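Flavin prenyltransferase UbiX (Aquifex aeolicus, PDB 2EJB) probably makes the prenylated FMN cofactor of UbiD decarboxylases by joining a dimethylallyl group from dimethylallyl monophosphate to N5 and C6 of reduced FMN, without a metal. Local coordinates at residues 18-23 with 171-176. Numbering follows the deposited sequence.
Sequences IKLLQV and GKLLDV
Helical segments 18-23 and 171-176 come within 10.7 Å at their axes and cross at -55°, with Leu-20 and Leu-173 facing each other at a CA to CA distance of 8.2 Å. At that spacing the backbones stay apart and the gap is bridged by apolar side chains, Leu-20 using both of its methyls. With CG of Leu-20 anti to the backbone N (chi1 173°), the branch reaches across the gap, and chi2 (51°) turns CD1 to Leu-174 and CD2 to Leu-173. CD1 of Leu-20 lies 4.0 Å from CD2 of Leu-174, the two side chains sliding past one another in opposite senses. CD2 of Leu-20, by contrast, meets CD1 of Leu-173 at 4.2 Å, and here the chains run nearly at right angles. Nearly one turn on, Val-23 makes the closest approach between the two segments: its CG1 stands 3.7 Å from CD1 of Leu-174, so that Leu-174 spends one methyl on each partner. In the fold, a Rossmann-like alpha/beta fold of the flavoprotein family with a parallel sheet, this is how two helices remote in sequence, 14-26 and 162-176, meet over one face of the sheet, above strand 82-90, with Leu-173 also touching strand 121-125. The sheet supplies the floor: Leu-20 and Leu-173 both rest on Val-88, while Tyr-86 packs against Leu-20 and Leu-174 and hydrogen-bonds through its hydroxyl to the carbonyl of Leu-173. Lys-172, next to Leu-173 but turned from this interface, is predicted to bind dimethylallyl phosphate, and its NZ hydrogen-bonds to Ala-128 O of the second subunit.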
loop_
_atom_site.group_PDB
_atom_site.type_symbol
_atom_site.label_atom_id
_atom_site.label_comp_id
_atom_site.label_asym_id
_atom_site.label_seq_id
_atom_site.Cartn_x
_atom_site.Cartn_y
_atom_site.Cartn_z
ATOM N N ILE A 18 -1.568 -16.392 5.345
ATOM C CA ILE A 18 -2.322 -17.612 5.616
ATOM C C ILE A 18 -3.061 -18.009 4.344
ATOM O O ILE A 18 -2.975 -19.152 3.889
ATOM C CB ILE A 18 -3.345 -17.372 6.753
ATOM C CG1 ILE A 18 -2.607 -17.106 8.061
ATOM C CG2 ILE A 18 -4.288 -18.560 6.889
ATOM C CD1 ILE A 18 -1.701 -18.241 8.469
ATOM N N LYS A 19 -3.773 -17.045 3.767
ATOM C CA LYS A 19 -4.536 -17.268 2.543
ATOM C C LYS A 19 -3.635 -17.726 1.401
ATOM O O LYS A 19 -3.987 -18.635 0.643
ATOM C CB LYS A 19 -5.263 -15.981 2.140
ATOM C CG LYS A 19 -6.202 -16.144 0.951
ATOM C CD LYS A 19 -7.184 -17.284 1.179
ATOM C CE LYS A 19 -8.054 -17.033 2.403
ATOM N NZ LYS A 19 -8.967 -18.181 2.689
ATOM N N LEU A 20 -2.473 -17.086 1.277
ATOM C CA LEU A 20 -1.530 -17.440 0.226
ATOM C C LEU A 20 -1.071 -18.882 0.421
ATOM O O LEU A 20 -0.939 -19.642 -0.539
ATOM C CB LEU A 20 -0.318 -16.495 0.253
ATOM C CG LEU A 20 0.839 -16.847 -0.685
ATOM C CD1 LEU A 20 0.309 -17.073 -2.090
ATOM C CD2 LEU A 20 1.877 -15.722 -0.669
ATOM N N LEU A 21 -0.824 -19.245 1.673
ATOM C CA LEU A 21 -0.385 -20.593 2.009
ATOM C C LEU A 21 -1.427 -21.614 1.582
ATOM O O LEU A 21 -1.113 -22.606 0.929
ATOM C CB LEU A 21 -0.147 -20.709 3.517
ATOM C CG LEU A 21 0.113 -22.118 4.066
ATOM C CD1 LEU A 21 1.453 -22.633 3.559
ATOM C CD2 LEU A 21 0.097 -22.082 5.584
ATOM N N GLN A 22 -2.675 -21.362 1.946
ATOM C CA GLN A 22 -3.749 -22.277 1.603
ATOM C C GLN A 22 -3.852 -22.460 0.100
ATOM O O GLN A 22 -3.983 -23.585 -0.388
ATOM C CB GLN A 22 -5.074 -21.756 2.163
ATOM C CG GLN A 22 -5.069 -21.604 3.669
ATOM C CD GLN A 22 -6.279 -20.851 4.176
ATOM O OE1 GLN A 22 -6.643 -19.810 3.634
ATOM N NE2 GLN A 22 -6.901 -21.365 5.230
ATOM N N VAL A 23 -3.778 -21.360 -0.643
ATOM C CA VAL A 23 -3.888 -21.449 -2.091
ATOM C C VAL A 23 -2.755 -22.255 -2.719
ATOM O O VAL A 23 -2.992 -23.070 -3.609
ATOM C CB VAL A 23 -3.946 -20.052 -2.731
ATOM C CG1 VAL A 23 -4.149 -20.177 -4.235
ATOM C CG2 VAL A 23 -5.088 -19.259 -2.117
ATOM N N GLY A 171 -3.986 -12.845 -5.178
ATOM C CA GLY A 171 -3.928 -13.085 -6.608
ATOM C C GLY A 171 -2.793 -12.300 -7.242
ATOM O O GLY A 171 -2.148 -12.763 -8.187
ATOM N N LYS A 172 -2.558 -11.098 -6.726
ATOM C CA LYS A 172 -1.487 -10.248 -7.226
ATOM C C LYS A 172 -0.145 -10.913 -6.940
ATOM O O LYS A 172 0.754 -10.908 -7.777
ATOM C CB LYS A 172 -1.540 -8.873 -6.549
ATOM C CG LYS A 172 -2.286 -7.812 -7.344
ATOM C CD LYS A 172 -1.490 -7.435 -8.586
ATOM C CE LYS A 172 -2.119 -6.279 -9.337
ATOM N NZ LYS A 172 -1.331 -5.920 -10.553
ATOM N N LEU A 173 -0.025 -11.489 -5.749
ATOM C CA LEU A 173 1.207 -12.157 -5.353
ATOM C C LEU A 173 1.500 -13.361 -6.232
ATOM O O LEU A 173 2.648 -13.609 -6.593
ATOM C CB LEU A 173 1.118 -12.581 -3.894
ATOM C CG LEU A 173 1.180 -11.394 -2.932
ATOM C CD1 LEU A 173 0.726 -11.821 -1.543
ATOM C CD2 LEU A 173 2.609 -10.846 -2.907
ATOM N N LEU A 174 0.460 -14.112 -6.574
ATOM C CA LEU A 174 0.642 -15.277 -7.422
ATOM C C LEU A 174 0.990 -14.854 -8.845
ATOM O O LEU A 174 1.814 -15.490 -9.495
ATOM C CB LEU A 174 -0.615 -16.155 -7.399
ATOM C CG LEU A 174 -0.767 -16.939 -6.083
ATOM C CD1 LEU A 174 -2.155 -17.544 -5.998
ATOM C CD2 LEU A 174 0.309 -18.011 -5.979
ATOM N N ASP A 175 0.377 -13.775 -9.328
ATOM C CA ASP A 175 0.668 -13.294 -10.674
ATOM C C ASP A 175 2.132 -12.894 -10.802
ATOM O O ASP A 175 2.718 -13.005 -11.879
ATOM C CB ASP A 175 -0.207 -12.089 -11.036
ATOM C CG ASP A 175 -1.663 -12.460 -11.223
ATOM O OD1 ASP A 175 -1.948 -13.652 -11.473
ATOM O OD2 ASP A 175 -2.519 -11.553 -11.139
ATOM N N VAL A 176 2.720 -12.417 -9.707
ATOM C CA VAL A 176 4.118 -12.015 -9.735
ATOM C C VAL A 176 4.991 -13.178 -10.200
ATOM O O VAL A 176 5.946 -12.987 -10.953
ATOM C CB VAL A 176 4.606 -11.546 -8.347
ATOM C CG1 VAL A 176 6.110 -11.293 -8.382
ATOM C CG2 VAL A 176 3.871 -10.278 -7.941
#